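Local coordinates for protein thiamine-monophosphate kinase (Aquifex aeolicus, PDB 1VQV) that catalyses the ATP-dependent phosphorylation of thiamine monophosphate to thiamine diphosphate, the active form of vitamin B1, and works as a homodimer, at residues L86-P89 with E90-V94; F177-A180 with L181-R184. All coordinates share one frame; numbering follows the deposited sequence.

Contact 1 comes first along the chain, where strand 77-88 of the mixed sheet runs out and residues 89-93 turn the chain into helix 94-111. It belongs to the N-terminal part of the protein, of the AIR synthase-related (PurM N-terminal-like) family, and faces the second subunit. Contact 2 follows much later and lies wholly within helix 176-186, which packs on helices 159-168 and 238-246. The centres of the two contacts are about 28 Å apart, their nearest atoms about 19 Å, and they do not touch. Contact 1 thus joins sheet, helix and dimer partner near ATP-binding Tyr-101, whereas contact 2 is two turns of a helix packed between two others of its own chain.

Contact 1 (L86-P89 with E90-V94)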
loop_
_atom_site.group_PDB
_atom_site.type_symbol
_atom_site.label_atom_id
_atom_site.label_comp_id
_atom_site.label_asym_id
_atom_site.label_seq_id
_atom_site.Cartn_x
_atom_site.Cartn_y
_atom_site.Cartn_z
ATOM N N LEU B 86 1.850 -8.287 2.814
ATOM C CA LEU B 86 2.014 -9.594 2.195
ATOM C C LEU B 86 0.788 -10.489 2.229
ATOM O O LEU B 86 0.149 -10.646 3.267
ATOM C CB LEU B 86 3.182 -10.344 2.842
ATOM C CG LEU B 86 4.595 -9.811 2.615
ATOM C CD1 LEU B 86 5.571 -10.769 3.253
ATOM C CD2 LEU B 86 4.883 -9.683 1.114
ATOM N N ASN B 87 0.469 -11.055 1.066
ATOM C CA ASN B 87 -0.631 -12.002 0.902
ATOM C C ASN B 87 0.102 -13.332 0.744
ATOM O O ASN B 87 0.663 -13.607 -0.313
ATOM C CB ASN B 87 -1.416 -11.722 -0.381
ATOM C CG ASN B 87 -2.338 -10.531 -0.268
ATOM O OD1 ASN B 87 -3.055 -10.210 -1.216
ATOM N ND2 ASN B 87 -2.335 -9.868 0.888
ATOM N N LEU B 88 0.100 -14.158 1.781
ATOM C CA LEU B 88 0.820 -15.422 1.720
ATOM C C LEU B 88 -0.036 -16.672 1.886
ATOM O O LEU B 88 -0.964 -16.703 2.692
ATOM C CB LEU B 88 1.908 -15.433 2.796
ATOM C CG LEU B 88 2.812 -14.200 2.834
ATOM C CD1 LEU B 88 3.490 -14.059 4.198
ATOM C CD2 LEU B 88 3.821 -14.308 1.729
ATOM N N PRO B 89 0.262 -17.725 1.110
ATOM C CA PRO B 89 -0.499 -18.981 1.211
ATOM C C PRO B 89 -0.078 -19.627 2.540
ATOM O O PRO B 89 1.117 -19.727 2.831
ATOM C CB PRO B 89 -0.007 -19.783 0.004
ATOM C CG PRO B 89 0.442 -18.723 -0.966
ATOM C CD PRO B 89 1.137 -17.734 -0.078
ATOM N N GLU B 90 -1.046 -20.071 3.338
ATOM C CA GLU B 90 -0.744 -20.668 4.643
ATOM C C GLU B 90 0.287 -21.810 4.576
ATOM O O GLU B 90 0.968 -22.097 5.559
ATOM C CB GLU B 90 -2.041 -21.157 5.335
ATOM C CG GLU B 90 -2.583 -22.480 4.797
ATOM C CD GLU B 90 -3.878 -22.944 5.489
ATOM O OE1 GLU B 90 -3.981 -22.800 6.733
ATOM O OE2 GLU B 90 -4.786 -23.474 4.794
ATOM N N ASP B 91 0.417 -22.447 3.418
ATOM C CA ASP B 91 1.375 -23.548 3.263
ATOM C C ASP B 91 2.716 -23.121 2.677
ATOM O O ASP B 91 3.442 -23.930 2.105
ATOM C CB ASP B 91 0.781 -24.637 2.377
ATOM C CG ASP B 91 0.315 -24.099 1.054
ATOM O OD1 ASP B 91 -0.287 -22.998 1.073
ATOM O OD2 ASP B 91 0.537 -24.770 0.012
ATOM N N LEU B 92 3.037 -21.845 2.814
ATOM C CA LEU B 92 4.290 -21.340 2.305
ATOM C C LEU B 92 5.406 -21.633 3.313
ATOM O O LEU B 92 5.181 -21.589 4.525
ATOM C CB LEU B 92 4.190 -19.832 2.074
ATOM C CG LEU B 92 5.419 -19.266 1.366
ATOM C CD1 LEU B 92 5.480 -19.845 -0.032
ATOM C CD2 LEU B 92 5.370 -17.749 1.323
ATOM N N GLU B 93 6.601 -21.940 2.807
ATOM C CA GLU B 93 7.748 -22.212 3.666
ATOM C C GLU B 93 8.117 -20.950 4.429
ATOM O O GLU B 93 8.221 -19.869 3.846
ATOM C CB GLU B 93 8.962 -22.658 2.849
ATOM C CG GLU B 93 8.963 -24.111 2.439
ATOM C CD GLU B 93 8.042 -24.380 1.273
ATOM O OE1 GLU B 93 7.316 -23.438 0.853
ATOM O OE2 GLU B 93 8.045 -25.535 0.774
ATOM N N VAL B 94 8.328 -21.079 5.731
ATOM C CA VAL B 94 8.681 -19.923 6.535
ATOM C C VAL B 94 9.987 -19.312 6.043
ATOM O O VAL B 94 10.185 -18.103 6.116
ATOM C CB VAL B 94 8.840 -20.313 8.011
ATOM C CG1 VAL B 94 9.339 -19.138 8.799
ATOM C CG2 VAL B 94 7.521 -20.808 8.561
#
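Leu-92 folds back on Pro-89 and Leu-88 through a type I beta turn spanning Pro-89 to Leu-92, a connection between strand 77-88 and helix 94-111. The turn is closed by one backbone hydrogen bond, from Leu-92 N to Pro-89 O at 2.9 Å; the N-H...O angle of 139° makes the bond clearly bent.

The apolar part is leucine on leucine. Leu-92 CG lies anti to its backbone N (chi1 -173°), which carries the branch back toward the strand, where its CD2 meets CD2 of Leu-88 at 3.8 Å, the two side chains crossing at a slant. Pro-89 adds its ring, with CD 4.3 Å from Leu-92 CB. Val-97 of helix 94-111 touches both leucines, as does Leu-3 of the second subunit.

On the polar side, Asp-91 turns its carboxylate back toward the proline ring, and OD1 comes to 3.4 Å from Pro-89 CB, a contact without a hydrogen bond. Asp-91 O receives a weak hydrogen bond from Arg-2 of the second subunit, and Glu-90 OE1 forms a long, weak ion pair with its Lys-4. Leu-88 and Leu-92 thus meet helix and dimer partner through apolar contact, while the polar links across the interface are weak.

Contact 2 (F177-A180 with L181-R184); sequences FELA and LIQR
Residues 177-184 lie within alpha-helix 176-186, where i to i+4 backbone hydrogen bonds run from Gln-183 N to Leu-179 O (2.8 Å, a nearly straight 169° at the hydrogen) and from Arg-184 N to Ala-180 O (3.2 Å).

Side chains one turn apart meet along it. CD1 of Phe-177 and CD1 of Leu-181 approach to 4.3 Å, and Met-242 and Tyr-243 of helix 238-246 also touch the phenylalanine. Within the first half, Glu-178 lays its CG over the centre of the Phe-177 ring, 3.4 Å above the plane; its carboxylate is held from outside, OE2 by the hydroxyl of Tyr-247 and OE1 by the backbone N of Glu-175. Three residues apart, Leu-179 CD2 rests 4.1 Å from Ile-182 CD1.

The chain of Arg-184 runs extended from CG to NE and doubles back along the helix past Ala-180 O. Its NH1 forms a salt bridge with Asp-159, which would fix the guanidinium, and the side chain lies about 4 Å from a bound phosphate ion, probably from the crystallisation liquor. The methyl of Ala-180 lies over one face of that guanidinium, offset toward the rim, with CB 4.0 Å from Arg-184 NH1.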
loop_
_atom_site.group_PDB
_atom_site.type_symbol
_atom_site.label_atom_id
_atom_site.label_comp_id
_atom_site.label_asym_id
_atom_site.label_seq_id
_atom_site.Cartn_x
_atom_site.Cartn_y
_atom_site.Cartn_z
ATOM N N PHE B 177 26.850 -14.190 -19.529
ATOM C CA PHE B 177 26.222 -13.082 -20.218
ATOM C C PHE B 177 24.723 -13.183 -20.046
ATOM O O PHE B 177 24.035 -12.169 -19.995
ATOM C CB PHE B 177 26.644 -13.047 -21.693
ATOM C CG PHE B 177 25.744 -13.803 -22.621
ATOM C CD1 PHE B 177 24.536 -13.256 -23.041
ATOM C CD2 PHE B 177 26.150 -15.026 -23.152
ATOM C CE1 PHE B 177 23.746 -13.910 -23.984
ATOM C CE2 PHE B 177 25.371 -15.689 -24.093
ATOM C CZ PHE B 177 24.167 -15.129 -24.515
ATOM N N GLU B 178 24.221 -14.405 -19.908
ATOM C CA GLU B 178 22.798 -14.610 -19.725
ATOM C C GLU B 178 22.408 -14.332 -18.282
ATOM O O GLU B 178 21.317 -13.827 -18.015
ATOM C CB GLU B 178 22.424 -16.032 -20.144
ATOM C CG GLU B 178 22.663 -16.257 -21.630
ATOM C CD GLU B 178 22.483 -17.696 -22.074
ATOM O OE1 GLU B 178 23.098 -18.597 -21.469
ATOM O OE2 GLU B 178 21.735 -17.926 -23.046
ATOM N N LEU B 179 23.307 -14.632 -17.351
ATOM C CA LEU B 179 23.030 -14.388 -15.942
ATOM C C LEU B 179 22.896 -12.897 -15.639
ATOM O O LEU B 179 21.946 -12.479 -14.984
ATOM C CB LEU B 179 24.117 -15.007 -15.058
ATOM C CG LEU B 179 24.077 -16.531 -14.883
ATOM C CD1 LEU B 179 25.141 -16.942 -13.883
ATOM C CD2 LEU B 179 22.689 -16.978 -14.399
ATOM N N ALA B 180 23.844 -12.103 -16.124
ATOM C CA ALA B 180 23.828 -10.661 -15.909
ATOM C C ALA B 180 22.510 -10.069 -16.386
ATOM O O ALA B 180 22.033 -9.073 -15.838
ATOM C CB ALA B 180 24.984 -10.012 -16.645
ATOM N N LEU B 181 21.928 -10.693 -17.407
ATOM C CA LEU B 181 20.657 -10.247 -17.974
ATOM C C LEU B 181 19.496 -10.567 -17.049
ATOM O O LEU B 181 18.592 -9.746 -16.851
ATOM C CB LEU B 181 20.420 -10.917 -19.331
ATOM C CG LEU B 181 21.243 -10.360 -20.492
ATOM C CD1 LEU B 181 20.990 -11.160 -21.775
ATOM C CD2 LEU B 181 20.869 -8.901 -20.684
ATOM N N ILE B 182 19.535 -11.777 -16.498
ATOM C CA ILE B 182 18.511 -12.264 -15.584
ATOM C C ILE B 182 18.575 -11.442 -14.306
ATOM O O ILE B 182 17.561 -11.015 -13.767
ATOM C CB ILE B 182 18.757 -13.759 -15.237
ATOM C CG1 ILE B 182 18.954 -14.566 -16.527
ATOM C CG2 ILE B 182 17.586 -14.324 -14.430
ATOM C CD1 ILE B 182 19.202 -16.056 -16.319
ATOM N N GLN B 183 19.784 -11.217 -13.825
ATOM C CA GLN B 183 19.969 -10.462 -12.609
ATOM C C GLN B 183 19.404 -9.048 -12.750
ATOM O O GLN B 183 18.821 -8.516 -11.812
ATOM C CB GLN B 183 21.464 -10.475 -12.236
ATOM C CG GLN B 183 21.970 -11.920 -11.993
ATOM C CD GLN B 183 23.401 -12.045 -11.443
ATOM O OE1 GLN B 183 23.848 -13.153 -11.092
ATOM N NE2 GLN B 183 24.118 -10.921 -11.369
ATOM N N ARG B 184 19.546 -8.450 -13.932
ATOM C CA ARG B 184 19.034 -7.101 -14.184
ATOM C C ARG B 184 17.515 -7.053 -14.094
ATOM O O ARG B 184 16.917 -6.005 -13.819
ATOM C CB ARG B 184 19.483 -6.621 -15.570
ATOM C CG ARG B 184 20.810 -5.866 -15.542
ATOM C CD ARG B 184 21.613 -5.965 -16.828
ATOM N NE ARG B 184 23.032 -5.776 -16.519
ATOM C CZ ARG B 184 24.042 -6.102 -17.321
ATOM N NH1 ARG B 184 23.819 -6.634 -18.514
ATOM N NH2 ARG B 184 25.285 -5.931 -16.902
#